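Local coordinates for protein spermidine synthase (Corynebacterium glutamicum ATCC 13032, PDB 3GJY) that probably transfers an aminopropyl group from decarboxylated S-adenosylmethionine to putrescine, making spermidine, at residues S89-T94 against D109-S114; T102-F107 against N116-L121; E124-S129 against V141-D146. All blocks are in the same frame, centred on the assembly; numbering follows the deposited sequence.

Interaction 1 of 3, residues S89-T94 against D109-S114; sequences SKLRIT and DVYPQS
Leu91 and Ser114 carry the middle of this contact. Leu91 CB lies 4.0 Å from Ser114 CB. The carbonyl of Leu91 receives a CA-H...O contact, with Ser114 CA 3.4 Å from Leu91 O and an angle of 133° at the hydrogen. Leu91 CG stands anti to the backbone N (chi1 -161°). One methyl, CD2, then reaches the Tyr111 ring and comes 4.0 Å from Tyr111 CD2. The two side chains cross at a slant. Val110 CG1 sits over the centre of one face of the same ring. At the outer end, in the conformer given, Gln113 OE1 comes 3.4 Å from Ser89 CB. A second conformer of Gln113 makes this rim contact less certain. Ser89 OG turns to Asp87.

Two waters fill in between the backbones. The first bridges Ser89 O and Gln113 O. The second is held 2.9 Å from Leu91 O and makes a weak bond to Gln113 O.

Behind this shell is the type I turn from Tyr111 to Ser114, which follows the end of helix 102-110. Tyr111 O takes two bonds. Ser114 N closes the turn. Ser114 OG lies 2.7 Å from Tyr111 O, in the carbonyl plane. The Tyr111 hydroxyl bonds to Asp83 of helix 69-85, and Ile82 of that helix packs on both Leu91 and Tyr111.

The contact belongs to the beta-alpha-beta unit of strand 92-96, helix 102-110 and strand 115-120. It brings the turn after the helix up to the entry of the first strand. Backbone bonds from Leu91 and Ile93 to Arg115 continue the pairing into the sheet. Leu91 meets Tyr111 on the buried side. This apolar packing is joined by water bridges between carbonyls, with no direct hydrogen bond between the segments.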
loop_
_atom_site.group_PDB
_atom_site.type_symbol
_atom_site.label_atom_id
_atom_site.label_comp_id
_atom_site.label_asym_id
_atom_site.label_seq_id
_atom_site.Cartn_x
_atom_site.Cartn_y
_atom_site.Cartn_z
ATOM N N SER A 89 15.857 -11.798 5.334
ATOM C CA SER A 89 17.238 -11.316 5.252
ATOM C C SER A 89 17.604 -10.820 3.857
ATOM O O SER A 89 18.643 -10.163 3.675
ATOM C CB SER A 89 18.229 -12.401 5.723
ATOM O OG SER A 89 18.284 -13.431 4.791
ATOM N N LYS A 90 16.756 -11.106 2.875
ATOM C CA LYS A 90 17.035 -10.652 1.511
ATOM C C LYS A 90 15.820 -10.000 0.832
ATOM O O LYS A 90 15.735 -9.873 -0.408
ATOM C CB LYS A 90 17.670 -11.753 0.687
ATOM C CG LYS A 90 16.887 -13.008 0.597
ATOM C CD LYS A 90 17.450 -13.906 -0.505
ATOM C CE LYS A 90 16.650 -15.163 -0.651
ATOM N NZ LYS A 90 17.245 -15.941 -1.795
ATOM N N LEU A 91 14.915 -9.524 1.677
ATOM C CA LEU A 91 13.640 -9.010 1.209
ATOM C C LEU A 91 13.781 -7.713 0.415
ATOM O O LEU A 91 14.480 -6.788 0.855
ATOM C CB LEU A 91 12.745 -8.809 2.452
ATOM C CG LEU A 91 11.258 -8.712 2.127
ATOM C CD1 LEU A 91 10.731 -10.063 1.701
ATOM C CD2 LEU A 91 10.521 -8.233 3.380
ATOM N N ARG A 92 13.062 -7.627 -0.709
ATOM C CA ARG A 92 13.022 -6.432 -1.581
ATOM C C ARG A 92 11.561 -6.023 -1.664
ATOM O O ARG A 92 10.727 -6.756 -2.205
ATOM C CB ARG A 92 13.557 -6.729 -2.984
ATOM C CG ARG A 92 14.956 -7.250 -2.986
ATOM C CD ARG A 92 15.266 -8.043 -4.268
ATOM N NE ARG A 92 14.388 -9.201 -4.377
ATOM C CZ ARG A 92 14.324 -10.002 -5.441
ATOM N NH1 ARG A 92 15.087 -9.735 -6.501
ATOM N NH2 ARG A 92 13.445 -11.014 -5.463
ATOM N N ILE A 93 11.235 -4.848 -1.105
ATOM C CA ILE A 93 9.867 -4.338 -1.137
ATOM C C ILE A 93 9.812 -3.069 -1.999
ATOM O O ILE A 93 10.559 -2.114 -1.707
ATOM C CB ILE A 93 9.318 -4.021 0.273
ATOM C CG1 ILE A 93 9.494 -5.209 1.233
ATOM C CG2 ILE A 93 7.827 -3.547 0.153
ATOM C CD1 ILE A 93 9.014 -4.916 2.639
ATOM N N THR A 94 8.943 -3.063 -3.019
ATOM C CA THR A 94 8.704 -1.866 -3.837
ATOM C C THR A 94 7.425 -1.218 -3.404
ATOM O O THR A 94 6.376 -1.902 -3.328
ATOM C CB THR A 94 8.593 -2.250 -5.341
ATOM O OG1 THR A 94 9.865 -2.725 -5.737
ATOM C CG2 THR A 94 8.178 -1.059 -6.239
ATOM N N ASP A 109 12.383 -1.095 9.560
ATOM C CA ASP A 109 12.706 -1.376 10.959
ATOM C C ASP A 109 12.338 -2.807 11.386
ATOM O O ASP A 109 13.100 -3.481 12.098
ATOM C CB ASP A 109 12.006 -0.377 11.883
ATOM C CG ASP A 109 12.562 -0.433 13.293
ATOM O OD1 ASP A 109 13.748 -0.074 13.467
ATOM O OD2 ASP A 109 11.822 -0.844 14.210
ATOM N N VAL A 110 11.171 -3.263 10.931
ATOM C CA VAL A 110 10.726 -4.630 11.234
ATOM C C VAL A 110 11.682 -5.674 10.631
ATOM O O VAL A 110 11.998 -6.687 11.281
ATOM C CB VAL A 110 9.308 -4.865 10.724
ATOM C CG1 VAL A 110 8.876 -6.342 10.877
ATOM C CG2 VAL A 110 8.350 -3.964 11.505
ATOM N N TYR A 111 12.154 -5.380 9.421
ATOM C CA TYR A 111 13.035 -6.262 8.680
ATOM C C TYR A 111 14.307 -5.492 8.378
ATOM O O TYR A 111 14.426 -4.836 7.338
ATOM C CB TYR A 111 12.332 -6.702 7.396
ATOM C CG TYR A 111 11.027 -7.444 7.611
ATOM C CD1 TYR A 111 11.021 -8.684 8.284
ATOM C CD2 TYR A 111 9.821 -6.921 7.141
ATOM C CE1 TYR A 111 9.836 -9.397 8.512
ATOM C CE2 TYR A 111 8.604 -7.621 7.340
ATOM C CZ TYR A 111 8.626 -8.861 8.035
ATOM O OH TYR A 111 7.463 -9.560 8.193
ATOM N N PRO A 112 15.277 -5.519 9.314
ATOM C CA PRO A 112 16.405 -4.580 9.218
ATOM C C PRO A 112 17.393 -4.825 8.088
ATOM O O PRO A 112 18.268 -3.969 7.852
ATOM C CB PRO A 112 17.079 -4.693 10.600
ATOM C CG PRO A 112 16.610 -5.978 11.163
ATOM C CD PRO A 112 15.245 -6.234 10.606
ATOM N N GLN A 113 17.240 -5.950 7.386
ATOM C CA GLN A 113 18.048 -6.264 6.202
ATOM C C GLN A 113 17.281 -6.045 4.908
ATOM O O GLN A 113 17.827 -6.260 3.817
ATOM C CB GLN A 113 18.552 -7.705 6.275
ATOM C CG GLN A 113 19.464 -7.947 7.472
ATOM C CD GLN A 113 19.913 -9.381 7.588
ATOM O OE1 GLN A 113 19.200 -10.237 8.118
ATOM N NE2 GLN A 113 21.109 -9.649 7.111
ATOM N N SER A 114 16.010 -5.641 5.019
ATOM C CA SER A 114 15.197 -5.395 3.819
ATOM C C SER A 114 15.635 -4.136 3.069
ATOM O O SER A 114 16.209 -3.205 3.656
ATOM C CB SER A 114 13.700 -5.330 4.169
ATOM O OG SER A 114 13.366 -4.166 4.930
HETATM O O HOH W 1 19.193 -7.843 1.843
HETATM O O HOH W 2 17.360 -7.152 0.552
#

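Interaction 2 of 3, residues T102-F107 against N116-L121; sequences TMARYF and NTVVEL
The helix and returning strand of a beta-alpha-beta crossover meet here. Helix 102-110 lies on the parallel part of the central sheet, as in the Rossmann-like AdoMet-dependent methyltransferase fold. The segment axes of 102-107 and 116-120 run antiparallel, at 178°, and approach to 8.6 Å.

Ala104 points toward the strand. Its CB lies 3.4 Å from Val118 CG2, tighter than usual van der Waals contact. It is also 3.8 Å from Asn116 CB. Val118 CG2 stands anti to the carbonyl carbon of its own residue, beside the backbone N, and this branch makes the touch. His95 of the neighbouring strand 92-96 packs on both Ala104 and Val118.

Asn116 brings its amide beside Ala104 O and Phe107 CB. With CG beside the backbone N (chi1 -68°), the amide comes up to the helix, and Asn116 CG is 3.6 Å from Ala104 O, a packing contact. Asn116 OD1 comes 3.5 Å from Phe107 CB and meets the Phe107 ring obliquely. The amide is held by partners beyond the two segments. OD1 pairs with His95 NE2, and ND2 pairs with Ser114 OG and the carbonyl of Arg140.

Phe107 touches the strand mainly through CB, and its ring leads away. One ring face has Tyr106 CD2 over its centre, 4.0 Å above the plane. Ile93 and Ala78 pack against the side chain, so it fills space between strand 92-96 and helix 69-85.

All four touching residues are buried. The small Ala104 side chain is consistent with the close approach of its CB to Val118 CG2. Asn116 is a polar group in this interior, and its bonds on both amide atoms pay for burial and probably fix which way the amide is turned.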
loop_
_atom_site.group_PDB
_atom_site.type_symbol
_atom_site.label_atom_id
_atom_site.label_comp_id
_atom_site.label_asym_id
_atom_site.label_seq_id
_atom_site.Cartn_x
_atom_site.Cartn_y
_atom_site.Cartn_z
ATOM N N THR A 102 6.460 6.446 4.998
ATOM C CA THR A 102 6.238 5.878 6.321
ATOM C C THR A 102 6.117 4.354 6.317
ATOM O O THR A 102 6.670 3.689 7.216
ATOM C CB THR A 102 5.033 6.550 6.944
ATOM O OG1 THR A 102 5.303 7.971 6.991
ATOM C CG2 THR A 102 4.669 5.963 8.349
HETATM N N MSE A 103 5.396 3.774 5.355
HETATM C CA MSE A 103 5.329 2.322 5.265
HETATM C C MSE A 103 6.731 1.706 5.020
HETATM O O MSE A 103 7.092 0.682 5.594
HETATM C CB MSE A 103 4.364 1.940 4.129
HETATM C CG MSE A 103 3.800 0.556 4.211
HETATM SE SE MSE A 103 2.220 0.317 5.415
HETATM C CE MSE A 103 3.162 -0.070 7.110
ATOM N N ALA A 104 7.510 2.328 4.127
ATOM C CA ALA A 104 8.884 1.887 3.859
ATOM C C ALA A 104 9.739 1.905 5.134
ATOM O O ALA A 104 10.498 0.963 5.433
ATOM C CB ALA A 104 9.529 2.712 2.719
ATOM N N ARG A 105 9.611 3.006 5.871
ATOM C CA ARG A 105 10.303 3.196 7.157
ATOM C C ARG A 105 9.909 2.103 8.171
ATOM O O ARG A 105 10.744 1.579 8.929
ATOM C CB ARG A 105 9.942 4.598 7.657
ATOM C CG ARG A 105 10.405 4.970 9.079
ATOM C CD ARG A 105 9.982 6.411 9.329
ATOM N NE ARG A 105 10.230 6.898 10.689
ATOM C CZ ARG A 105 9.302 7.029 11.630
ATOM N NH1 ARG A 105 8.047 6.618 11.431
ATOM N NH2 ARG A 105 9.648 7.598 12.769
ATOM N N TYR A 106 8.618 1.760 8.175
ATOM C CA TYR A 106 8.116 0.714 9.056
ATOM C C TYR A 106 8.755 -0.641 8.728
ATOM O O TYR A 106 9.320 -1.319 9.603
ATOM C CB TYR A 106 6.585 0.645 8.891
ATOM C CG TYR A 106 5.966 -0.470 9.679
ATOM C CD1 TYR A 106 5.582 -0.282 11.014
ATOM C CD2 TYR A 106 5.771 -1.719 9.114
ATOM C CE1 TYR A 106 5.021 -1.319 11.752
ATOM C CE2 TYR A 106 5.237 -2.783 9.847
ATOM C CZ TYR A 106 4.871 -2.573 11.176
ATOM O OH TYR A 106 4.331 -3.613 11.894
ATOM N N PHE A 107 8.663 -1.040 7.445
ATOM C CA PHE A 107 9.214 -2.336 7.063
ATOM C C PHE A 107 10.718 -2.381 7.208
ATOM O O PHE A 107 11.286 -3.436 7.497
ATOM C CB PHE A 107 8.793 -2.759 5.648
ATOM C CG PHE A 107 7.361 -3.198 5.572
ATOM C CD1 PHE A 107 6.959 -4.357 6.187
ATOM C CD2 PHE A 107 6.409 -2.388 4.987
ATOM C CE1 PHE A 107 5.613 -4.755 6.143
ATOM C CE2 PHE A 107 5.057 -2.763 4.966
ATOM C CZ PHE A 107 4.668 -3.959 5.548
ATOM N N ASN A 116 13.889 -1.304 0.824
ATOM C CA ASN A 116 12.579 -0.719 0.460
ATOM C C ASN A 116 12.806 0.386 -0.546
ATOM O O ASN A 116 13.565 1.313 -0.264
ATOM C CB ASN A 116 11.898 -0.124 1.703
ATOM C CG ASN A 116 11.486 -1.198 2.695
ATOM O OD1 ASN A 116 10.321 -1.669 2.678
ATOM N ND2 ASN A 116 12.435 -1.659 3.502
ATOM N N THR A 117 12.203 0.260 -1.718
ATOM C CA THR A 117 12.316 1.299 -2.746
ATOM C C THR A 117 10.964 1.968 -2.899
ATOM O O THR A 117 9.977 1.275 -3.144
ATOM C CB THR A 117 12.769 0.699 -4.076
ATOM O OG1 THR A 117 14.046 0.083 -3.874
ATOM C CG2 THR A 117 12.881 1.748 -5.146
ATOM N N VAL A 118 10.923 3.284 -2.733
ATOM C CA VAL A 118 9.682 4.043 -2.841
ATOM C C VAL A 118 9.732 4.828 -4.143
ATOM O O VAL A 118 10.658 5.592 -4.359
ATOM C CB VAL A 118 9.490 5.019 -1.625
ATOM C CG1 VAL A 118 8.141 5.754 -1.750
ATOM C CG2 VAL A 118 9.574 4.251 -0.286
ATOM N N VAL A 119 8.721 4.653 -4.977
ATOM C CA VAL A 119 8.577 5.415 -6.215
ATOM C C VAL A 119 7.583 6.525 -5.933
ATOM O O VAL A 119 6.374 6.275 -5.700
ATOM C CB VAL A 119 8.092 4.556 -7.396
ATOM C CG1 VAL A 119 8.005 5.423 -8.683
ATOM C CG2 VAL A 119 8.986 3.322 -7.570
ATOM N N GLU A 120 8.103 7.750 -5.898
ATOM C CA GLU A 120 7.301 8.926 -5.513
ATOM C C GLU A 120 7.282 9.918 -6.678
ATOM O O GLU A 120 8.344 10.293 -7.194
ATOM C CB GLU A 120 7.949 9.572 -4.268
ATOM C CG GLU A 120 7.403 10.971 -3.945
ATOM C CD GLU A 120 5.886 10.962 -3.813
ATOM O OE1 GLU A 120 5.316 10.001 -3.236
ATOM O OE2 GLU A 120 5.254 11.907 -4.284
ATOM N N LEU A 121 6.091 10.409 -7.014
ATOM C CA LEU A 121 5.899 11.370 -8.097
ATOM C C LEU A 121 6.544 12.753 -7.835
ATOM O O LEU A 121 7.098 13.391 -8.748
ATOM C CB LEU A 121 4.383 11.523 -8.307
ATOM C CG LEU A 121 3.934 12.490 -9.403
ATOM C CD1 LEU A 121 4.343 11.975 -10.787
ATOM C CD2 LEU A 121 2.428 12.751 -9.278
#

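Interaction 3 of 3, residues E124-S129 against V141-D146; sequences ELARLS and VKIRVD. With FMT (formic acid), chain B.
Ile143 reaches across to Ala126 and Ser129. From its CB the chain forks. The branch CG2 lies anti to the backbone N and meets Ala126 CB at 3.7 Å. The other branch, CG1, is anti to the carbonyl carbon (chi1 -52°) and carries on, nearly extended, to CD1. That terminal methyl sits 3.7 Å from Ala126 O. It is also 4.2 Å from Ser129 CB, one turn further along the helix. Ile143 thus lies along Ala126 and reaches Ser129. Cys101 and Ile135 pack on Ile143 from nearby loops.

Val145 adds the second strand contact. Its CG2 is 3.6 Å from Ala126 CB, so the alanine methyl touches two strand side chains. The segment axes run close to antiparallel, at 164°, and approach to 9.1 Å.

Flanking charges pair within each segment. Arg127 grips Glu124 side-on, with NE to OE1 and NH2 to OE2, one nitrogen to each oxygen; the NE bond is nearly straight, at 176°. In the conformer given for Asp146, Arg144 also approaches it side-on, with NE and NH2 both going to OD2. A second conformer of Asp146 leaves this bridge uncertain.

A formic acid, probably from the crystallisation liquor, lies beside the helix. Its O1 is 2.8 Å from Ser129 OG and 3.4 Å from Leu125 CG.

The contact joins helix 123-132 to edge strand 141-145 in the beta-alpha-beta unit that starts with strand 115-120. Across the interface the chemistry is almost wholly apolar. Helix and strand meet by van der Waals packing, the Ala126 methyl touching both Ile143 and Val145, while the salt bridge of Arg127 and Glu124 stays local to the helix.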
loop_
_atom_site.group_PDB
_atom_site.type_symbol
_atom_site.label_atom_id
_atom_site.label_comp_id
_atom_site.label_asym_id
_atom_site.label_seq_id
_atom_site.Cartn_x
_atom_site.Cartn_y
_atom_site.Cartn_z
ATOM N N GLU A 124 9.609 17.211 -4.365
ATOM C CA GLU A 124 9.690 17.948 -3.127
ATOM C C GLU A 124 9.240 17.090 -1.948
ATOM O O GLU A 124 9.849 17.129 -0.876
ATOM C CB GLU A 124 8.880 19.264 -3.207
ATOM C CG GLU A 124 8.937 20.099 -1.906
ATOM C CD GLU A 124 10.321 20.671 -1.581
ATOM O OE1 GLU A 124 11.315 20.439 -2.315
ATOM O OE2 GLU A 124 10.384 21.364 -0.543
ATOM N N LEU A 125 8.190 16.281 -2.144
ATOM C CA LEU A 125 7.827 15.343 -1.096
ATOM C C LEU A 125 8.974 14.355 -0.847
ATOM O O LEU A 125 9.279 14.041 0.309
ATOM C CB LEU A 125 6.545 14.571 -1.413
ATOM C CG LEU A 125 6.078 13.612 -0.328
ATOM C CD1 LEU A 125 5.874 14.340 1.028
ATOM C CD2 LEU A 125 4.749 13.016 -0.799
ATOM N N ALA A 126 9.617 13.881 -1.919
ATOM C CA ALA A 126 10.781 13.016 -1.781
ATOM C C ALA A 126 11.898 13.678 -0.974
ATOM O O ALA A 126 12.496 13.044 -0.091
ATOM C CB ALA A 126 11.274 12.569 -3.193
ATOM N N ARG A 127 12.162 14.962 -1.258
ATOM C CA ARG A 127 13.246 15.678 -0.561
ATOM C C ARG A 127 12.895 15.854 0.931
ATOM O O ARG A 127 13.740 15.591 1.804
ATOM C CB ARG A 127 13.458 17.047 -1.233
ATOM C CG ARG A 127 14.690 17.770 -0.713
ATOM C CD ARG A 127 14.790 19.185 -1.258
ATOM N NE ARG A 127 13.752 20.059 -0.727
ATOM C CZ ARG A 127 13.804 20.657 0.462
ATOM N NH1 ARG A 127 14.853 20.483 1.257
ATOM N NH2 ARG A 127 12.812 21.450 0.849
ATOM N N LEU A 128 11.643 16.262 1.229
ATOM C CA LEU A 128 11.210 16.409 2.635
ATOM C C LEU A 128 11.277 15.081 3.380
ATOM O O LEU A 128 11.613 15.047 4.549
ATOM C CB LEU A 128 9.775 16.969 2.720
ATOM C CG LEU A 128 9.649 18.429 2.318
ATOM C CD1 LEU A 128 8.159 18.824 2.261
ATOM C CD2 LEU A 128 10.402 19.329 3.283
ATOM N N SER A 129 10.916 13.976 2.700
ATOM C CA SER A 129 10.972 12.665 3.338
ATOM C C SER A 129 12.389 12.330 3.779
ATOM O O SER A 129 12.624 11.932 4.944
ATOM C CB SER A 129 10.449 11.549 2.439
ATOM O OG SER A 129 9.071 11.755 2.118
ATOM N N VAL A 141 15.917 2.343 2.882
ATOM C CA VAL A 141 14.856 3.099 2.189
ATOM C C VAL A 141 15.534 3.910 1.099
ATOM O O VAL A 141 16.419 4.703 1.385
ATOM C CB VAL A 141 14.020 4.027 3.114
ATOM C CG1 VAL A 141 13.021 4.870 2.254
ATOM C CG2 VAL A 141 13.241 3.173 4.143
ATOM N N LYS A 142 15.144 3.655 -0.148
ATOM C CA LYS A 142 15.677 4.345 -1.343
ATOM C C LYS A 142 14.525 4.971 -2.080
ATOM O O LYS A 142 13.515 4.286 -2.281
ATOM C CB LYS A 142 16.405 3.357 -2.247
ATOM C CG LYS A 142 17.029 3.935 -3.529
ATOM C CD LYS A 142 17.741 2.740 -4.271
ATOM C CE LYS A 142 18.513 3.157 -5.494
ATOM N NZ LYS A 142 19.168 1.951 -6.132
ATOM N N ILE A 143 14.619 6.250 -2.419
ATOM C CA ILE A 143 13.504 6.951 -3.108
ATOM C C ILE A 143 13.857 7.161 -4.569
ATOM O O ILE A 143 14.954 7.649 -4.888
ATOM C CB ILE A 143 13.170 8.310 -2.441
ATOM C CG1 ILE A 143 12.949 8.127 -0.913
ATOM C CG2 ILE A 143 11.991 8.970 -3.134
ATOM C CD1 ILE A 143 12.982 9.418 -0.137
ATOM N N ARG A 144 12.951 6.756 -5.448
ATOM C CA ARG A 144 13.075 7.051 -6.873
ATOM C C ARG A 144 11.952 8.019 -7.217
ATOM O O ARG A 144 10.776 7.687 -6.997
ATOM C CB ARG A 144 12.950 5.743 -7.681
ATOM C CG ARG A 144 13.030 5.936 -9.153
ATOM C CD ARG A 144 13.021 4.626 -9.895
ATOM N NE ARG A 144 12.932 4.903 -11.316
ATOM C CZ ARG A 144 13.039 3.960 -12.245
ATOM N NH1 ARG A 144 13.249 2.712 -11.881
ATOM N NH2 ARG A 144 12.931 4.289 -13.514
ATOM N N VAL A 145 12.304 9.171 -7.802
ATOM C CA VAL A 145 11.296 10.158 -8.205
ATOM C C VAL A 145 10.953 9.832 -9.655
ATOM O O VAL A 145 11.792 10.000 -10.570
ATOM C CB VAL A 145 11.803 11.583 -8.058
ATOM C CG1 VAL A 145 10.743 12.558 -8.581
ATOM C CG2 VAL A 145 12.103 11.841 -6.582
ATOM N N ASP A 146 9.744 9.286 -9.856
ATOM C CA ASP A 146 9.351 8.766 -11.166
ATOM C C ASP A 146 7.849 8.526 -11.181
ATOM O O ASP A 146 7.212 8.569 -10.126
ATOM C CB ASP A 146 10.078 7.439 -11.426
ATOM C CG ASP A 146 10.510 7.270 -12.875
ATOM O OD1 ASP A 146 9.789 7.711 -13.782
ATOM O OD2 ASP A 146 11.588 6.678 -13.091
HETATM C C FMT B . 6.449 9.954 -0.234
HETATM O O1 FMT B . 7.396 10.529 0.299
HETATM O O2 FMT B . 6.544 8.957 -0.943
#

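The three contacts lie along two successive beta-alpha-beta units, from strand 92-96 to strand 141-145, in the parallel part of the sheet. Interactions 1 and 2 share helix 102-110. Their centres are 11 Å apart. They meet where Ile93 O lies 2.9 Å from Thr117 N, a probable hydrogen bond between neighbouring strands. Interactions 2 and 3 have centres 9 Å apart and join through probable inter-strand hydrogen bonds, Val118 N to Lys142 O and Val118 O to Arg144 N, each 2.8 Å. Interactions 1 and 3 do not touch; their nearest atoms are about 6 Å apart. One formic acid lies at Ser129 and about 4 Å from the Val118 side chain; such molecules often mark pockets.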